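Filamentous hemagglutinin (Bordetella pertussis, PDB 1RWR) is a secreted adhesin whose N-terminal domain, a beta-helix, probably directs its export through the two-partner secretion pathway. Local coordinates at residues 154-167 with 179-193. Sequence-based numbering, arbitrary orientation.
Sequences ATGLGYFDVVARLV and KPLADIAVVAGANRY
Strands 159-164 and 183-188 run parallel, with axes 4.6 Å apart at closest approach and 9° between their directions. They are neighbouring rungs of the beta-helix of the TPS domain, in the long parallel sheet that forms one of its faces. Strand 119-125 flanks the pair on the side of 159-164, and strand 229-234 on the other. The backbone hydrogen bonds run from D183 N to G158 O through to G189 N, which reaches A164 O and, weakly, R165 O.

F160, V162, I184, V186 and A188 point into the helix interior. V167, on the next sheet of the coil, packs on V186; its CG1 lies 3.8 Å from V186 CG1.

The opposite face carries D161, V163, A185 and V187, and here Y193 folds back over the first strand. Its CG is anti to the backbone N (chi1 -165°), which lays the ring across V163. V163 CG2 sits over one ring face, 3.9 Å from the centroid, a CH-pi contact. The Y193 hydroxyl donates to D161 OD2 from above the carboxylate plane, and the carboxylate and ring planes stand 74° apart. D161 OD1 forms a salt bridge with R198, so both carboxylate oxygens are held. Y193 lies in a separate antiparallel sheet, so this pair ties that sheet to the coil.

Where the strands begin, water 2 bridges G158 O and L181 O, 2.8 Å from each. Past their C-terminal ends, R165 NE pairs with D236 in a salt bridge and NH1 bonds A207 O. A bend at chi2 brings the guanidinium to A190, whose CB lies over one face, 3.7 Å from R165 NE.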
loop_
_atom_site.group_PDB
_atom_site.type_symbol
_atom_site.label_atom_id
_atom_site.label_comp_id
_atom_site.label_asym_id
_atom_site.label_seq_id
_atom_site.Cartn_x
_atom_site.Cartn_y
_atom_site.Cartn_z
ATOM N N ALA A 154 -8.608 -5.721 1.300
ATOM C CA ALA A 154 -8.035 -5.614 -0.045
ATOM C C ALA A 154 -8.904 -6.219 -1.173
ATOM O O ALA A 154 -8.466 -6.293 -2.325
ATOM C CB ALA A 154 -6.677 -6.246 -0.036
ATOM N N THR A 155 -10.119 -6.640 -0.821
ATOM C CA THR A 155 -11.012 -7.304 -1.742
ATOM C C THR A 155 -11.165 -6.447 -2.991
ATOM O O THR A 155 -11.455 -5.251 -2.885
ATOM C CB THR A 155 -12.346 -7.506 -1.098
ATOM O OG1 THR A 155 -12.172 -8.297 0.096
ATOM C CG2 THR A 155 -13.261 -8.360 -2.020
ATOM N N GLY A 156 -10.993 -7.063 -4.158
ATOM C CA GLY A 156 -11.214 -6.341 -5.414
ATOM C C GLY A 156 -9.971 -5.753 -6.055
ATOM O O GLY A 156 -10.022 -5.266 -7.190
ATOM N N LEU A 157 -8.868 -5.751 -5.317
ATOM C CA LEU A 157 -7.574 -5.278 -5.830
ATOM C C LEU A 157 -6.784 -6.418 -6.431
ATOM O O LEU A 157 -6.829 -7.582 -5.962
ATOM C CB LEU A 157 -6.736 -4.711 -4.686
ATOM C CG LEU A 157 -7.319 -3.557 -3.886
ATOM C CD1 LEU A 157 -6.468 -3.248 -2.655
ATOM C CD2 LEU A 157 -7.464 -2.312 -4.767
ATOM N N GLY A 158 -5.984 -6.122 -7.441
ATOM C CA GLY A 158 -5.035 -7.101 -7.885
ATOM C C GLY A 158 -3.914 -7.299 -6.876
ATOM O O GLY A 158 -3.536 -8.434 -6.547
ATOM N N TYR A 159 -3.367 -6.193 -6.388
ATOM C CA TYR A 159 -2.427 -6.212 -5.255
ATOM C C TYR A 159 -2.654 -5.020 -4.358
ATOM O O TYR A 159 -3.210 -3.973 -4.773
ATOM C CB TYR A 159 -0.956 -6.204 -5.695
ATOM C CG TYR A 159 -0.588 -5.005 -6.537
ATOM C CD1 TYR A 159 -0.266 -3.792 -5.948
ATOM C CD2 TYR A 159 -0.595 -5.067 -7.936
ATOM C CE1 TYR A 159 0.018 -2.672 -6.702
ATOM C CE2 TYR A 159 -0.273 -3.936 -8.710
ATOM C CZ TYR A 159 0.021 -2.747 -8.078
ATOM O OH TYR A 159 0.293 -1.623 -8.808
ATOM N N PHE A 160 -2.182 -5.196 -3.123
ATOM C CA PHE A 160 -2.082 -4.175 -2.112
ATOM C C PHE A 160 -0.631 -4.181 -1.703
ATOM O O PHE A 160 -0.140 -5.183 -1.146
ATOM C CB PHE A 160 -2.955 -4.525 -0.904
ATOM C CG PHE A 160 -2.761 -3.610 0.279
ATOM C CD1 PHE A 160 -3.091 -2.272 0.177
ATOM C CD2 PHE A 160 -2.278 -4.094 1.497
ATOM C CE1 PHE A 160 -2.907 -1.382 1.281
ATOM C CE2 PHE A 160 -2.050 -3.226 2.570
ATOM C CZ PHE A 160 -2.399 -1.882 2.479
ATOM N N ASP A 161 0.060 -3.071 -1.953
ATOM C CA ASP A 161 1.490 -2.933 -1.673
ATOM C C ASP A 161 1.671 -1.837 -0.657
ATOM O O ASP A 161 1.036 -0.746 -0.747
ATOM C CB ASP A 161 2.280 -2.515 -2.911
ATOM C CG ASP A 161 2.517 -3.627 -3.888
ATOM O OD1 ASP A 161 2.072 -4.795 -3.659
ATOM O OD2 ASP A 161 3.205 -3.409 -4.940
ATOM N N VAL A 162 2.531 -2.126 0.308
ATOM C CA VAL A 162 2.943 -1.172 1.342
ATOM C C VAL A 162 4.460 -1.053 1.224
ATOM O O VAL A 162 5.180 -2.047 1.387
ATOM C CB VAL A 162 2.604 -1.651 2.738
ATOM C CG1 VAL A 162 3.135 -0.668 3.765
ATOM C CG2 VAL A 162 1.118 -1.816 2.931
ATOM N N VAL A 163 4.935 0.152 0.891
ATOM C CA VAL A 163 6.339 0.380 0.538
ATOM C C VAL A 163 6.876 1.566 1.346
ATOM O O VAL A 163 6.485 2.704 1.130
ATOM C CB VAL A 163 6.455 0.640 -0.991
ATOM C CG1 VAL A 163 7.923 0.740 -1.400
ATOM C CG2 VAL A 163 5.755 -0.480 -1.768
ATOM N N ALA A 164 7.707 1.303 2.340
ATOM C CA ALA A 164 8.049 2.330 3.340
ATOM C C ALA A 164 9.394 2.016 3.942
ATOM O O ALA A 164 9.957 0.929 3.702
ATOM C CB ALA A 164 6.988 2.398 4.431
ATOM N N ARG A 165 9.943 2.944 4.728
ATOM C CA ARG A 165 11.220 2.661 5.343
ATOM C C ARG A 165 11.040 1.601 6.411
ATOM O O ARG A 165 11.830 0.678 6.495
ATOM C CB ARG A 165 11.882 3.922 5.890
ATOM C CG ARG A 165 13.368 3.741 6.263
ATOM C CD ARG A 165 14.256 3.569 5.005
ATOM N NE ARG A 165 15.611 3.093 5.266
ATOM C CZ ARG A 165 16.690 3.878 5.542
ATOM N NH1 ARG A 165 16.583 5.176 5.743
ATOM N NH2 ARG A 165 17.879 3.318 5.695
ATOM N N LEU A 166 10.015 1.786 7.220
ATOM C CA LEU A 166 9.594 0.822 8.235
ATOM C C LEU A 166 8.109 0.530 8.101
ATOM O O LEU A 166 7.319 1.382 7.699
ATOM C CB LEU A 166 9.825 1.387 9.639
ATOM C CG LEU A 166 11.259 1.783 10.023
ATOM C CD1 LEU A 166 11.231 2.449 11.409
ATOM C CD2 LEU A 166 12.252 0.606 10.003
ATOM N N VAL A 167 7.708 -0.658 8.517
ATOM C CA VAL A 167 6.298 -1.038 8.450
ATOM C C VAL A 167 5.909 -1.747 9.742
ATOM O O VAL A 167 6.620 -2.636 10.195
ATOM C CB VAL A 167 5.966 -1.911 7.230
ATOM C CG1 VAL A 167 4.461 -2.235 7.192
ATOM C CG2 VAL A 167 6.397 -1.259 5.964
ATOM N N LYS A 179 -13.903 -14.343 -1.966
ATOM C CA LYS A 179 -13.979 -13.220 -2.916
ATOM C C LYS A 179 -12.622 -13.103 -3.627
ATOM O O LYS A 179 -11.696 -13.853 -3.312
ATOM C CB LYS A 179 -14.337 -11.926 -2.177
ATOM C CG LYS A 179 -15.801 -11.499 -2.224
ATOM C CD LYS A 179 -16.753 -12.624 -2.471
ATOM C CE LYS A 179 -18.178 -12.201 -2.178
ATOM N NZ LYS A 179 -18.662 -12.901 -0.983
ATOM N N PRO A 180 -12.518 -12.219 -4.626
ATOM C CA PRO A 180 -11.267 -12.114 -5.395
ATOM C C PRO A 180 -10.150 -11.725 -4.476
ATOM O O PRO A 180 -10.266 -10.693 -3.801
ATOM C CB PRO A 180 -11.567 -11.014 -6.427
ATOM C CG PRO A 180 -13.077 -11.017 -6.530
ATOM C CD PRO A 180 -13.537 -11.270 -5.117
ATOM N N LEU A 181 -9.108 -12.555 -4.412
ATOM C CA LEU A 181 -8.055 -12.320 -3.425
ATOM C C LEU A 181 -6.920 -11.489 -3.982
ATOM O O LEU A 181 -6.338 -11.818 -5.011
ATOM C CB LEU A 181 -7.514 -13.629 -2.965
ATOM C CG LEU A 181 -6.643 -13.868 -1.766
ATOM C CD1 LEU A 181 -7.053 -13.174 -0.487
ATOM C CD2 LEU A 181 -6.670 -15.390 -1.537
ATOM N N ALA A 182 -6.601 -10.420 -3.278
ATOM C CA ALA A 182 -5.459 -9.570 -3.639
ATOM C C ALA A 182 -4.135 -10.213 -3.273
ATOM O O ALA A 182 -4.020 -10.896 -2.264
ATOM C CB ALA A 182 -5.572 -8.241 -2.942
ATOM N N ASP A 183 -3.117 -9.980 -4.073
ATOM C CA ASP A 183 -1.745 -10.168 -3.613
ATOM C C ASP A 183 -1.395 -9.091 -2.585
ATOM O O ASP A 183 -2.001 -8.013 -2.552
ATOM C CB ASP A 183 -0.751 -9.980 -4.747
ATOM C CG ASP A 183 -0.740 -11.076 -5.733
ATOM O OD1 ASP A 183 -1.224 -12.184 -5.504
ATOM O OD2 ASP A 183 -0.217 -10.870 -6.860
ATOM N N ILE A 184 -0.454 -9.417 -1.719
ATOM C CA ILE A 184 0.027 -8.483 -0.697
ATOM C C ILE A 184 1.545 -8.433 -0.819
ATOM O O ILE A 184 2.235 -9.502 -0.867
ATOM C CB ILE A 184 -0.345 -8.961 0.697
ATOM C CG1 ILE A 184 -1.862 -9.059 0.878
ATOM C CG2 ILE A 184 0.304 -8.037 1.743
ATOM C CD1 ILE A 184 -2.289 -9.808 2.140
ATOM N N ALA A 185 2.095 -7.231 -0.899
ATOM C CA ALA A 185 3.543 -7.046 -0.795
ATOM C C ALA A 185 3.823 -5.964 0.208
ATOM O O ALA A 185 3.178 -4.911 0.179
ATOM C CB ALA A 185 4.139 -6.699 -2.134
ATOM N N VAL A 186 4.747 -6.248 1.120
ATOM C CA VAL A 186 5.227 -5.273 2.086
ATOM C C VAL A 186 6.740 -5.173 1.825
ATOM O O VAL A 186 7.464 -6.190 1.871
ATOM C CB VAL A 186 4.961 -5.703 3.529
ATOM C CG1 VAL A 186 5.545 -4.674 4.507
ATOM C CG2 VAL A 186 3.502 -5.897 3.792
ATOM N N VAL A 187 7.198 -3.975 1.472
ATOM C CA VAL A 187 8.584 -3.751 1.032
ATOM C C VAL A 187 9.153 -2.650 1.908
ATOM O O VAL A 187 8.703 -1.473 1.833
ATOM C CB VAL A 187 8.624 -3.353 -0.435
ATOM C CG1 VAL A 187 10.049 -2.974 -0.882
ATOM C CG2 VAL A 187 8.029 -4.471 -1.310
ATOM N N ALA A 188 10.093 -3.024 2.776
ATOM C CA ALA A 188 10.701 -2.096 3.711
ATOM C C ALA A 188 12.147 -1.837 3.384
ATOM O O ALA A 188 12.810 -2.683 2.754
ATOM C CB ALA A 188 10.569 -2.614 5.137
ATOM N N GLY A 189 12.627 -0.675 3.780
ATOM C CA GLY A 189 14.028 -0.297 3.593
ATOM C C GLY A 189 14.182 0.851 2.610
ATOM O O GLY A 189 13.207 1.381 2.084
ATOM N N ALA A 190 15.430 1.256 2.422
ATOM C CA ALA A 190 15.766 2.314 1.493
ATOM C C ALA A 190 15.836 1.700 0.120
ATOM O O ALA A 190 16.765 0.953 -0.204
ATOM C CB ALA A 190 17.073 2.990 1.890
ATOM N N ASN A 191 14.792 1.960 -0.640
ATOM C CA ASN A 191 14.598 1.362 -1.953
ATOM C C ASN A 191 14.054 2.339 -2.951
ATOM O O ASN A 191 13.287 3.219 -2.617
ATOM C CB ASN A 191 13.577 0.207 -1.889
ATOM C CG ASN A 191 14.081 -1.012 -1.133
ATOM O OD1 ASN A 191 15.058 -1.636 -1.517
ATOM N ND2 ASN A 191 13.386 -1.357 -0.050
ATOM N N ARG A 192 14.412 2.158 -4.209
ATOM C CA ARG A 192 13.588 2.672 -5.274
ATOM C C ARG A 192 12.651 1.530 -5.628
ATOM O O ARG A 192 13.096 0.398 -5.917
ATOM C CB ARG A 192 14.403 3.033 -6.523
ATOM C CG ARG A 192 13.420 3.251 -7.697
ATOM C CD ARG A 192 13.936 4.050 -8.762
ATOM N NE ARG A 192 13.969 5.467 -8.438
ATOM C CZ ARG A 192 14.069 6.396 -9.356
ATOM N NH1 ARG A 192 14.131 6.044 -10.639
ATOM N NH2 ARG A 192 14.139 7.655 -9.005
ATOM N N TYR A 193 11.352 1.808 -5.605
ATOM C CA TYR A 193 10.356 0.840 -6.038
ATOM C C TYR A 193 9.732 1.287 -7.337
ATOM O O TYR A 193 9.131 2.367 -7.419
ATOM C CB TYR A 193 9.280 0.713 -4.984
ATOM C CG TYR A 193 8.357 -0.490 -5.081
ATOM C CD1 TYR A 193 8.816 -1.767 -4.810
ATOM C CD2 TYR A 193 7.020 -0.329 -5.386
ATOM C CE1 TYR A 193 7.971 -2.869 -4.843
ATOM C CE2 TYR A 193 6.157 -1.440 -5.422
ATOM C CZ TYR A 193 6.642 -2.691 -5.126
ATOM O OH TYR A 193 5.796 -3.766 -5.082
HETATM O O HOH W 1 -8.861 -8.923 -5.980
HETATM O O HOH W 2 -5.066 -10.663 -7.233
#